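Local atomic coordinates of ABC-type amino acid transport system, periplasmic component (Caldanaerobacter subterraneus subsp. tengcongensis MB4, PDB entry 4YMX), a protein that binds arginine, captured here in its pocket, as the substrate-binding component of an amino acid ABC transporter. Residues A45-P48 / P49-H53; V130-K133 / N134-I138; K242-Q246 / S247-D251. All blocks are in the same frame, centred on the assembly; numbering follows the deposited sequence. Where two conformers were deposited one is given.

Interaction 1. Residues A45-P48 / P49-H53. With ARG (arginine), chain C.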
ATOM      1  N   ALA A  45      -0.523   7.925   2.909  1.00  5.30           N
ATOM      2  CA  ALA A  45      -1.491   8.299   1.872  1.00  4.25           C
ATOM      3  C   ALA A  45      -0.829   8.749   0.566  1.00  6.00           C
ATOM      4  O   ALA A  45      -1.083   9.847   0.040  1.00  5.50           O
ATOM      5  CB  ALA A  45      -2.469   9.362   2.396  1.00  5.02           C
ATOM      6  N   ASP A  46       0.004   7.856   0.045  1.00  4.27           N
ATOM      7  CA  ASP A  46       0.711   8.027  -1.207  1.00  4.81           C
ATOM      8  C   ASP A  46       0.404   6.854  -2.127  1.00  4.88           C
ATOM      9  O   ASP A  46       1.187   6.534  -3.017  1.00  5.76           O
ATOM     10  CB  ASP A  46       2.215   8.054  -0.924  1.00  6.46           C
ATOM     11  CG  ASP A  46       2.717   6.782  -0.221  1.00  5.87           C
ATOM     12  OD1 ASP A  46       1.902   5.963   0.266  1.00  7.13           O
ATOM     13  OD2 ASP A  46       3.944   6.610  -0.148  1.00  6.44           O
ATOM     14  N   PHE A  47      -0.739   6.211  -1.910  1.00  5.36           N
ATOM     15  CA  PHE A  47      -0.979   4.867  -2.422  1.00  3.80           C
ATOM     16  C   PHE A  47      -2.389   4.738  -2.988  1.00  3.58           C
ATOM     17  O   PHE A  47      -3.178   3.901  -2.527  1.00  6.43           O
ATOM     18  CB  PHE A  47      -0.781   3.880  -1.261  1.00  5.69           C
ATOM     19  CG  PHE A  47      -0.220   2.525  -1.652  1.00  4.57           C
ATOM     20  CD1 PHE A  47      -0.933   1.366  -1.372  1.00  4.55           C
ATOM     21  CD2 PHE A  47       1.022   2.409  -2.255  1.00  4.35           C
ATOM     22  CE1 PHE A  47      -0.412   0.108  -1.674  1.00  3.26           C
ATOM     23  CE2 PHE A  47       1.549   1.163  -2.564  1.00  4.10           C
ATOM     24  CZ  PHE A  47       0.826   0.011  -2.290  1.00  5.33           C
ATOM     25  N   PRO A  48      -2.729   5.573  -3.989  1.00  4.69           N
ATOM     26  CA  PRO A  48      -4.050   5.461  -4.616  1.00  4.63           C
ATOM     27  C   PRO A  48      -4.176   4.112  -5.319  1.00  5.90           C
ATOM     28  O   PRO A  48      -3.204   3.658  -5.914  1.00  6.41           O
ATOM     29  CB  PRO A  48      -4.031   6.594  -5.654  1.00  4.68           C
ATOM     30  CG  PRO A  48      -2.558   6.782  -5.973  1.00  4.74           C
ATOM     31  CD  PRO A  48      -1.880   6.579  -4.668  1.00  5.26           C
ATOM     32  N   PRO A  49      -5.360   3.484  -5.295  1.00  4.82           N
ATOM     33  CA  PRO A  49      -6.637   3.940  -4.736  1.00  5.05           C
ATOM     34  C   PRO A  49      -6.909   3.496  -3.299  1.00  5.21           C
ATOM     35  O   PRO A  49      -8.056   3.611  -2.848  1.00  6.36           O
ATOM     36  CB  PRO A  49      -7.653   3.278  -5.666  1.00  6.59           C
ATOM     37  CG  PRO A  49      -7.005   1.966  -5.977  1.00 10.60           C
ATOM     38  CD  PRO A  49      -5.536   2.279  -6.130  1.00  5.74           C
ATOM     39  N   PHE A  50      -5.888   3.021  -2.590  1.00  4.41           N
ATOM     40  CA  PHE A  50      -6.065   2.577  -1.205  1.00  4.64           C
ATOM     41  C   PHE A  50      -6.161   3.735  -0.238  1.00  4.29           C
ATOM     42  O   PHE A  50      -7.058   3.786   0.605  1.00  4.93           O
ATOM     43  CB  PHE A  50      -4.930   1.633  -0.797  1.00  5.10           C
ATOM     44  CG  PHE A  50      -4.917   0.358  -1.579  1.00  4.46           C
ATOM     45  CD1 PHE A  50      -5.625  -0.751  -1.138  1.00  7.07           C
ATOM     46  CD2 PHE A  50      -4.237   0.274  -2.790  1.00  5.30           C
ATOM     47  CE1 PHE A  50      -5.644  -1.928  -1.877  1.00  7.47           C
ATOM     48  CE2 PHE A  50      -4.251  -0.906  -3.533  1.00  9.00           C
ATOM     49  CZ  PHE A  50      -4.955  -2.002  -3.073  1.00 11.34           C
ATOM     50  N   GLU A  51      -5.211   4.661  -0.334  1.00  4.49           N
ATOM     51  CA  GLU A  51      -5.232   5.878   0.460  1.00  4.95           C
ATOM     52  C   GLU A  51      -4.450   6.949  -0.264  1.00  5.62           C
ATOM     53  O   GLU A  51      -3.317   6.721  -0.717  1.00  4.76           O
ATOM     54  CB  GLU A  51      -4.643   5.664   1.857  1.00  5.01           C
ATOM     55  CG  GLU A  51      -3.303   4.955   1.854  1.00  5.55           C
ATOM     56  CD  GLU A  51      -3.450   3.478   2.033  1.00  5.21           C
ATOM     57  OE1 GLU A  51      -4.486   3.074   2.619  1.00  6.31           O
ATOM     58  OE2 GLU A  51      -2.550   2.730   1.616  1.00  5.71           O
ATOM     59  N   PHE A  52      -5.063   8.118  -0.390  1.00  4.35           N
ATOM     60  CA  PHE A  52      -4.422   9.240  -1.045  1.00  3.77           C
ATOM     61  C   PHE A  52      -5.120  10.531  -0.658  1.00  4.26           C
ATOM     62  O   PHE A  52      -6.227  10.510  -0.120  1.00  5.57           O
ATOM     63  CB  PHE A  52      -4.419   9.052  -2.570  1.00  5.50           C
ATOM     64  CG  PHE A  52      -5.792   8.995  -3.193  1.00  6.31           C
ATOM     65  CD1 PHE A  52      -6.335  10.127  -3.789  1.00  7.86           C
ATOM     66  CD2 PHE A  52      -6.529   7.817  -3.206  1.00  6.19           C
ATOM     67  CE1 PHE A  52      -7.590  10.092  -4.384  1.00  9.75           C
ATOM     68  CE2 PHE A  52      -7.793   7.771  -3.795  1.00  6.19           C
ATOM     69  CZ  PHE A  52      -8.321   8.926  -4.387  1.00  7.00           C
ATOM     70  N   HIS A  53      -4.461  11.652  -0.921  1.00  5.73           N
ATOM     71  CA  HIS A  53      -5.065  12.956  -0.676  1.00  7.14           C
ATOM     72  C   HIS A  53      -5.840  13.423  -1.892  1.00  7.96           C
ATOM     73  O   HIS A  53      -5.281  13.592  -2.979  1.00  9.68           O
ATOM     74  CB  HIS A  53      -3.995  13.979  -0.302  1.00  7.03           C
ATOM     75  CG  HIS A  53      -3.440  13.786   1.068  1.00  7.71           C
ATOM     76  ND1 HIS A  53      -3.851  14.534   2.151  1.00  8.41           N
ATOM     77  CD2 HIS A  53      -2.518  12.913   1.549  1.00  9.36           C
ATOM     78  CE1 HIS A  53      -3.204  14.140   3.232  1.00  7.42           C
ATOM     79  NE2 HIS A  53      -2.391  13.151   2.891  1.00  5.55           N
TER
HETATM   80  N   ARG C 301       2.055  -3.972   0.121  1.00  6.13           N
HETATM   81  CA  ARG C 301       3.428  -3.445   0.335  1.00  5.86           C
HETATM   82  C   ARG C 301       3.895  -3.725   1.752  1.00 10.50           C
HETATM   83  O   ARG C 301       3.121  -4.183   2.590  1.00  8.21           O
HETATM   84  CB  ARG C 301       3.469  -1.941   0.060  1.00  6.19           C
HETATM   85  CG  ARG C 301       2.457  -1.141   0.856  1.00  4.93           C
HETATM   86  CD  ARG C 301       2.721   0.353   0.757  1.00  3.73           C
HETATM   87  NE  ARG C 301       1.580   1.120   1.236  1.00  3.96           N
HETATM   88  CZ  ARG C 301       1.524   2.446   1.264  1.00  5.34           C
HETATM   89  NH1 ARG C 301       2.545   3.177   0.848  1.00  4.97           N
HETATM   90  NH2 ARG C 301       0.437   3.040   1.720  1.00  4.71           N
HETATM   91  OXT ARG C 301       5.058  -3.498   2.082  1.00  7.58           O
HETATM   92  O   HOH W   1      -1.808  11.624  -1.985  1.00 11.95           O
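Phe-47 and Glu-51 sit side by side on one face of a tight hairpin, ring and carboxylate planes only 7° apart, and both meet the bound arginine. From its root outward, the Phe-47 side chain follows the ligand: CB lies 3.6 Å from Glu-51 OE2 and also touches ligand NH2; CG lies under ligand CZ at 3.4 Å; CD1 faces ligand NE and meets CD2 of Phe-50 obliquely; CD2 faces ligand NH1; and CE2 and CZ reach the aliphatic CD. Ligand NE thus stands over the ring centre, with the guanidinium spread across that face. The hairpin turns through a cis peptide bond before Pro-49 and carries a classic beta bulge, in which Phe-50 and Glu-51 both face Phe-47. Two amides converge on Phe-47 O: Phe-50 N donates at 2.8 Å to a lone pair of that oxygen, in the carbonyl plane, whereas Glu-51 N comes from above that plane. In return Phe-47 N donates to Glu-51 O. The two carboxylates divide the guanidinium between them, Asp-46 OD1 accepting from ligand NH1 at 2.9 Å and Glu-51 OE2 from ligand NH2 at 3.0 Å. Asp-46 OD2 is held by Val-175 N across the cleft. Glu-51 CG lies between backbone N and carbonyl carbon (chi1 49°), and a bend at chi2 lays the carboxylate alongside Phe-47. On another side of the hairpin, Pro-48 CB packs on Phe-52 CD2 at 3.7 Å.

Interaction 2. Residues V130-K133 / N134-I138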
ATOM      1  N   VAL A 130       6.716  -3.938 -12.284  1.00  4.89           N
ATOM      2  CA  VAL A 130       7.784  -2.995 -12.561  1.00  4.87           C
ATOM      3  C   VAL A 130       7.228  -1.872 -13.441  1.00  5.61           C
ATOM      4  O   VAL A 130       6.461  -2.121 -14.372  1.00  8.36           O
ATOM      5  CB  VAL A 130       8.956  -3.704 -13.253  1.00  6.69           C
ATOM      6  CG1 VAL A 130      10.002  -2.692 -13.711  1.00 12.38           C
ATOM      7  CG2 VAL A 130       9.581  -4.736 -12.309  1.00  9.66           C
ATOM      8  N   VAL A 131       7.573  -0.631 -13.116  1.00  4.64           N
ATOM      9  CA  VAL A 131       7.207   0.511 -13.942  1.00  5.10           C
ATOM     10  C   VAL A 131       8.466   1.087 -14.588  1.00  5.29           C
ATOM     11  O   VAL A 131       9.488   1.265 -13.920  1.00  4.85           O
ATOM     12  CB  VAL A 131       6.513   1.625 -13.116  1.00  5.59           C
ATOM     13  CG1 VAL A 131       6.103   2.784 -14.025  1.00  6.57           C
ATOM     14  CG2 VAL A 131       5.297   1.078 -12.379  1.00  8.39           C
ATOM     15  N   VAL A 132       8.396   1.360 -15.889  1.00  5.67           N
ATOM     16  CA  VAL A 132       9.502   1.963 -16.637  1.00  5.96           C
ATOM     17  C   VAL A 132       8.936   3.026 -17.570  1.00  5.66           C
ATOM     18  O   VAL A 132       7.722   3.099 -17.761  1.00  5.49           O
ATOM     19  CB  VAL A 132      10.281   0.907 -17.473  1.00  5.72           C
ATOM     20  CG1 VAL A 132      10.917  -0.139 -16.565  1.00  7.36           C
ATOM     21  CG2 VAL A 132       9.372   0.256 -18.512  1.00  7.29           C
ATOM     22  N   LYS A 133       9.805   3.844 -18.162  1.00  8.04           N
ATOM     23  CA  LYS A 133       9.360   4.767 -19.202  1.00  7.54           C
ATOM     24  C   LYS A 133       9.019   3.994 -20.472  1.00  7.05           C
ATOM     25  O   LYS A 133       9.522   2.881 -20.685  1.00  5.92           O
ATOM     26  CB  LYS A 133      10.441   5.794 -19.524  1.00  8.81           C
ATOM     27  CG  LYS A 133      10.756   6.768 -18.405  1.00 13.99           C
ATOM     28  CD  LYS A 133       9.628   7.767 -18.234  1.00 22.37           C
ATOM     29  CE  LYS A 133      10.134   9.117 -17.763  1.00 29.93           C
ATOM     30  NZ  LYS A 133      10.871   9.876 -18.806  1.00 25.23           N
ATOM     31  N   ASN A 134       8.180   4.587 -21.317  1.00  8.25           N
ATOM     32  CA  ASN A 134       7.761   3.926 -22.548  1.00  7.32           C
ATOM     33  C   ASN A 134       8.918   3.522 -23.459  1.00  6.78           C
ATOM     34  O   ASN A 134       8.852   2.489 -24.132  1.00 10.01           O
ATOM     35  CB  ASN A 134       6.757   4.791 -23.316  1.00 12.96           C
ATOM     36  CG  ASN A 134       5.376   4.768 -22.689  1.00 20.69           C
ATOM     37  OD1 ASN A 134       5.042   3.851 -21.937  1.00 25.82           O
ATOM     38  ND2 ASN A 134       4.569   5.780 -22.992  1.00 21.42           N
ATOM     39  N   ASP A 135       9.987   4.315 -23.450  1.00  7.57           N
ATOM     40  CA  ASP A 135      11.139   4.037 -24.304  1.00  8.95           C
ATOM     41  C   ASP A 135      12.282   3.365 -23.560  1.00  9.25           C
ATOM     42  O   ASP A 135      13.438   3.428 -23.980  1.00  8.85           O
ATOM     43  CB  ASP A 135      11.636   5.311 -24.996  1.00 10.38           C
ATOM     44  CG  ASP A 135      12.223   6.320 -24.027  1.00 13.86           C
ATOM     45  OD1 ASP A 135      12.000   6.200 -22.805  1.00 13.34           O
ATOM     46  OD2 ASP A 135      12.908   7.257 -24.497  1.00 19.32           O
ATOM     47  N   SER A 136      11.964   2.711 -22.451  1.00  8.85           N
ATOM     48  CA  SER A 136      12.984   2.055 -21.646  1.00  8.47           C
ATOM     49  C   SER A 136      13.620   0.894 -22.399  1.00  6.51           C
ATOM     50  O   SER A 136      12.935   0.174 -23.122  1.00  8.11           O
ATOM     51  CB  SER A 136      12.346   1.515 -20.374  1.00  7.23           C
ATOM     52  OG  SER A 136      13.256   0.722 -19.628  1.00  8.34           O
ATOM     53  N   PRO A 137      14.920   0.676 -22.187  1.00  7.61           N
ATOM     54  CA  PRO A 137      15.574  -0.522 -22.729  1.00  9.10           C
ATOM     55  C   PRO A 137      15.269  -1.789 -21.928  1.00 10.44           C
ATOM     56  O   PRO A 137      15.692  -2.883 -22.309  1.00 12.88           O
ATOM     57  CB  PRO A 137      17.056  -0.179 -22.623  1.00  9.67           C
ATOM     58  CG  PRO A 137      17.130   0.730 -21.419  1.00 13.56           C
ATOM     59  CD  PRO A 137      15.863   1.555 -21.465  1.00  7.84           C
ATOM     60  N   ILE A 138      14.533  -1.654 -20.829  1.00  7.56           N
ATOM     61  CA  ILE A 138      14.178  -2.817 -20.017  1.00  7.83           C
ATOM     62  C   ILE A 138      12.913  -3.489 -20.541  1.00  9.32           C
ATOM     63  O   ILE A 138      11.882  -2.831 -20.668  1.00  8.45           O
ATOM     64  CB  ILE A 138      13.936  -2.379 -18.564  1.00  8.18           C
ATOM     65  CG1 ILE A 138      15.237  -1.857 -17.959  1.00  7.01           C
ATOM     66  CG2 ILE A 138      13.342  -3.527 -17.740  1.00 10.64           C
ATOM     67  CD1 ILE A 138      15.046  -1.134 -16.636  1.00  8.66           C
TER
HETATM   68  O   HOH W   2      12.084   8.466 -21.423  1.00 32.38           O
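A type I beta turn from Lys-133 to Ser-136 ends the strand and reverses the chain, closed by Ser-136 N donating to Lys-133 O at 3.0 Å from well above the carbonyl plane. The reversal sets Ser-136 against Val-132, CB to CB at 3.6 Å, with the hydroxyl also beside the valine CB. With its OG opposite the amide nitrogen across the CA-CB bond (chi1 173°), Ser-136 can accept from Ile-138 N at 3.0 Å in a nearly straight bond (162°), an ST turn that starts on the last residue of the beta turn. Replacing Ser-136 with an alanine would probably leave Ile-138 N without this acceptor and the residues after the turn less firmly set. Deeper in, Val-132 CG1 approaches Ile-138 CD1 at 4.2 Å, and both side chains also rest on Leu-210 of the neighbouring strand 207-210. The outer side is polar. Asp-135 OD1 lies 3.7 Å from Lys-133 CB, while the lysine chain, bent at three torsions, carries NZ away toward Gln-183 O, a weak hydrogen bond. NZ and Asp-135 OD1 are 5.5 Å apart, too far to touch, and a water spans them, donating to OD1 at 2.7 Å and accepting from NZ. The opposite charges are joined by a water rather than by a direct bond, so their attraction is likely to be modest; Ser-136 N closes the beta turn and Ile-138 N, bonded to Ser-136 OG, the ST turn.

Interaction 3. Residues K242-Q246 / S247-D251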
ATOM      1  N   LYS A 242     -15.495  -9.289   7.387  1.00  7.13           N
ATOM      2  CA  LYS A 242     -16.425 -10.354   7.016  1.00  7.51           C
ATOM      3  C   LYS A 242     -17.802  -9.796   6.673  1.00  9.15           C
ATOM      4  O   LYS A 242     -18.404 -10.185   5.666  1.00  8.33           O
ATOM      5  CB  LYS A 242     -16.514 -11.401   8.131  1.00  8.83           C
ATOM      6  CG  LYS A 242     -15.552 -12.562   7.946  1.00 22.00           C
ATOM      7  CD  LYS A 242     -15.931 -13.747   8.831  1.00 35.92           C
ATOM      8  CE  LYS A 242     -15.021 -14.947   8.586  1.00 46.28           C
ATOM      9  NZ  LYS A 242     -15.332 -15.659   7.312  1.00 52.02           N
ATOM     10  N   GLU A 243     -18.318  -8.882   7.487  0.69  8.58           N
ATOM     11  CA  GLU A 243     -19.645  -8.342   7.209  0.69  7.18           C
ATOM     12  C   GLU A 243     -19.680  -7.488   5.939  0.69  6.45           C
ATOM     13  O   GLU A 243     -20.666  -7.514   5.202  0.69  8.13           O
ATOM     14  CB  GLU A 243     -20.204  -7.587   8.418  0.69 11.40           C
ATOM     15  CG  GLU A 243     -21.583  -6.965   8.211  0.69 13.18           C
ATOM     16  CD  GLU A 243     -22.694  -7.981   7.944  0.69 11.62           C
ATOM     17  OE1 GLU A 243     -23.812  -7.528   7.638  0.69 13.45           O
ATOM     18  OE2 GLU A 243     -22.465  -9.212   8.045  0.69 11.38           O
ATOM     19  N   LEU A 244     -18.608  -6.749   5.667  1.00  6.39           N
ATOM     20  CA  LEU A 244     -18.520  -6.028   4.398  1.00  4.15           C
ATOM     21  C   LEU A 244     -18.656  -7.004   3.235  1.00  8.08           C
ATOM     22  O   LEU A 244     -19.443  -6.788   2.310  1.00  7.43           O
ATOM     23  CB  LEU A 244     -17.185  -5.274   4.287  1.00  5.85           C
ATOM     24  CG  LEU A 244     -17.028  -4.025   5.151  1.00  8.88           C
ATOM     25  CD1 LEU A 244     -15.596  -3.504   5.049  1.00 11.47           C
ATOM     26  CD2 LEU A 244     -18.030  -2.950   4.750  1.00 12.45           C
ATOM     27  N   LYS A 245     -17.904  -8.094   3.299  1.00  6.51           N
ATOM     28  CA  LYS A 245     -17.924  -9.085   2.227  1.00  6.43           C
ATOM     29  C   LYS A 245     -19.278  -9.769   2.098  1.00  4.89           C
ATOM     30  O   LYS A 245     -19.788  -9.961   0.990  1.00  7.32           O
ATOM     31  CB  LYS A 245     -16.830 -10.135   2.436  1.00  7.34           C
ATOM     32  CG  LYS A 245     -15.406  -9.625   2.189  1.00  7.43           C
ATOM     33  CD  LYS A 245     -14.411 -10.712   2.541  1.00 10.56           C
ATOM     34  CE  LYS A 245     -12.984 -10.278   2.244  1.00 18.70           C
ATOM     35  NZ  LYS A 245     -12.011 -11.256   2.821  1.00 22.22           N
ATOM     36  N   GLN A 246     -19.874 -10.117   3.227  1.00  4.87           N
ATOM     37  CA  GLN A 246     -21.086 -10.926   3.204  1.00  4.15           C
ATOM     38  C   GLN A 246     -22.355 -10.115   2.971  1.00  6.55           C
ATOM     39  O   GLN A 246     -23.380 -10.681   2.606  1.00  6.21           O
ATOM     40  CB  GLN A 246     -21.170 -11.742   4.494  1.00  6.29           C
ATOM     41  CG  GLN A 246     -20.041 -12.769   4.593  1.00  7.96           C
ATOM     42  CD  GLN A 246     -19.961 -13.442   5.948  1.00 11.88           C
ATOM     43  OE1 GLN A 246     -20.635 -13.041   6.895  1.00 13.69           O
ATOM     44  NE2 GLN A 246     -19.148 -14.492   6.037  1.00 24.79           N
ATOM     45  N   SER A 247     -22.282  -8.798   3.147  1.00  7.94           N
ATOM     46  CA  SER A 247     -23.469  -7.940   3.028  1.00  6.81           C
ATOM     47  C   SER A 247     -23.646  -7.291   1.667  1.00  7.86           C
ATOM     48  O   SER A 247     -24.681  -6.672   1.409  1.00  9.54           O
ATOM     49  CB  SER A 247     -23.420  -6.818   4.059  1.00  8.41           C
ATOM     50  OG  SER A 247     -22.384  -5.897   3.735  1.00 10.32           O
ATOM     51  N   GLY A 248     -22.639  -7.403   0.805  1.00  5.84           N
ATOM     52  CA  GLY A 248     -22.665  -6.688  -0.452  1.00  7.40           C
ATOM     53  C   GLY A 248     -21.876  -5.390  -0.439  1.00  6.34           C
ATOM     54  O   GLY A 248     -21.542  -4.869  -1.505  1.00  9.09           O
ATOM     55  N   GLU A 249     -21.583  -4.860   0.746  1.00  7.11           N
ATOM     56  CA  GLU A 249     -20.928  -3.556   0.830  1.00  7.11           C
ATOM     57  C   GLU A 249     -19.498  -3.590   0.276  1.00  7.14           C
ATOM     58  O   GLU A 249     -19.050  -2.641  -0.356  1.00  6.62           O
ATOM     59  CB  GLU A 249     -20.951  -3.035   2.268  1.00  7.54           C
ATOM     60  CG  GLU A 249     -20.345  -1.656   2.438  1.00 14.95           C
ATOM     61  CD  GLU A 249     -21.065  -0.554   1.670  1.00 27.22           C
ATOM     62  OE1 GLU A 249     -20.422   0.490   1.421  1.00 31.15           O
ATOM     63  OE2 GLU A 249     -22.260  -0.709   1.323  1.00 19.63           O
ATOM     64  N   TYR A 250     -18.798  -4.693   0.497  1.00  5.70           N
ATOM     65  CA  TYR A 250     -17.445  -4.863  -0.017  1.00  6.13           C
ATOM     66  C   TYR A 250     -17.412  -4.754  -1.529  1.00  7.34           C
ATOM     67  O   TYR A 250     -16.561  -4.066  -2.105  1.00  7.36           O
ATOM     68  CB  TYR A 250     -16.904  -6.211   0.435  1.00  6.71           C
ATOM     69  CG  TYR A 250     -15.528  -6.584  -0.047  1.00  7.08           C
ATOM     70  CD1 TYR A 250     -14.392  -6.194   0.658  1.00  5.94           C
ATOM     71  CD2 TYR A 250     -15.362  -7.370  -1.181  1.00  8.58           C
ATOM     72  CE1 TYR A 250     -13.126  -6.570   0.231  1.00  8.25           C
ATOM     73  CE2 TYR A 250     -14.102  -7.752  -1.617  1.00  5.91           C
ATOM     74  CZ  TYR A 250     -12.992  -7.349  -0.904  1.00  7.03           C
ATOM     75  OH  TYR A 250     -11.734  -7.732  -1.328  1.00 11.26           O
ATOM     76  N   ASP A 251     -18.345  -5.425  -2.181  1.00  6.82           N
ATOM     77  CA  ASP A 251     -18.359  -5.387  -3.632  1.00  7.56           C
ATOM     78  C   ASP A 251     -18.640  -3.987  -4.164  1.00  5.21           C
ATOM     79  O   ASP A 251     -18.084  -3.588  -5.185  1.00  8.94           O
ATOM     80  CB  ASP A 251     -19.372  -6.387  -4.179  1.00  6.92           C
ATOM     81  CG  ASP A 251     -18.984  -7.810  -3.885  1.00  9.32           C
ATOM     82  OD1 ASP A 251     -17.832  -8.186  -4.182  1.00 13.90           O
ATOM     83  OD2 ASP A 251     -19.825  -8.546  -3.335  1.00  9.83           O
TER
HETATM   84  O   HOH W   3     -19.753  -7.643  -0.700  1.00  9.76           O
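Lys-245 and Tyr-250 lie side by side across a helix-to-helix corner, where helix 231-247 gives way at Gly-248, the first residue past its end, with positive phi, which is also the N-cap of helix 249-258. The close packing is on the side facing the protein. Lys-245 CG rides over one face of the tyrosine ring, a CH-pi contact 3.9 Å from the centroid, and the extended chain beyond it carries NZ to Leu-122 O; its distance from the ring allows at most a weak cation-pi attraction. Tyr-250 OH is hydrogen-bonded to Tyr-123 O on strand 117-124. Beside them the Leu-244 and Glu-249 side chains cross at a slant, CD2 touching CG at 3.5 Å, while the leucine, buried, also rests on Ala-72 of helix 65-77. Tyr-250 N bonds Leu-244 O at 2.8 Å, joining the two helices directly.

The outer side is more open, with Gln-246, Ser-247 and Gly-248 all exposed. There a water lies between Lys-245 O (2.9 Å) and Asp-251 N, accepting from the latter. Ser-247, its OG lodged between backbone N and carbonyl carbon (chi1 69°), accepts from Glu-249 N in an ST turn. The same hydroxyl donates to Glu-243 O at 2.8 Å, while Ser-247 N reaches that oxygen from the opposite face of its carbonyl plane.

In the fold
The three local contacts follow one another along the chain without touching. Interaction 1 is the most central, its centre about 8 Å from that of the chain, and the one of the three with ligand-pocket residues; Asp-46, Phe-47 and Glu-51 meet the bound arginine. Interactions 2 and 3 lie about 38 Å apart, centre to centre, each over 20 Å from the chain centre. The former ends a strand of the sheet containing 148-152 and 189-193, partly buried, through Val-132 and Ile-138; the latter is a surface corner between two helices. Helix 249-258 links interactions 1 and 3, since Trp-257 and Phe-258 cover Pro-49. Both peripheral contacts use a serine ST turn, whereas interaction 1 relies on a bulge.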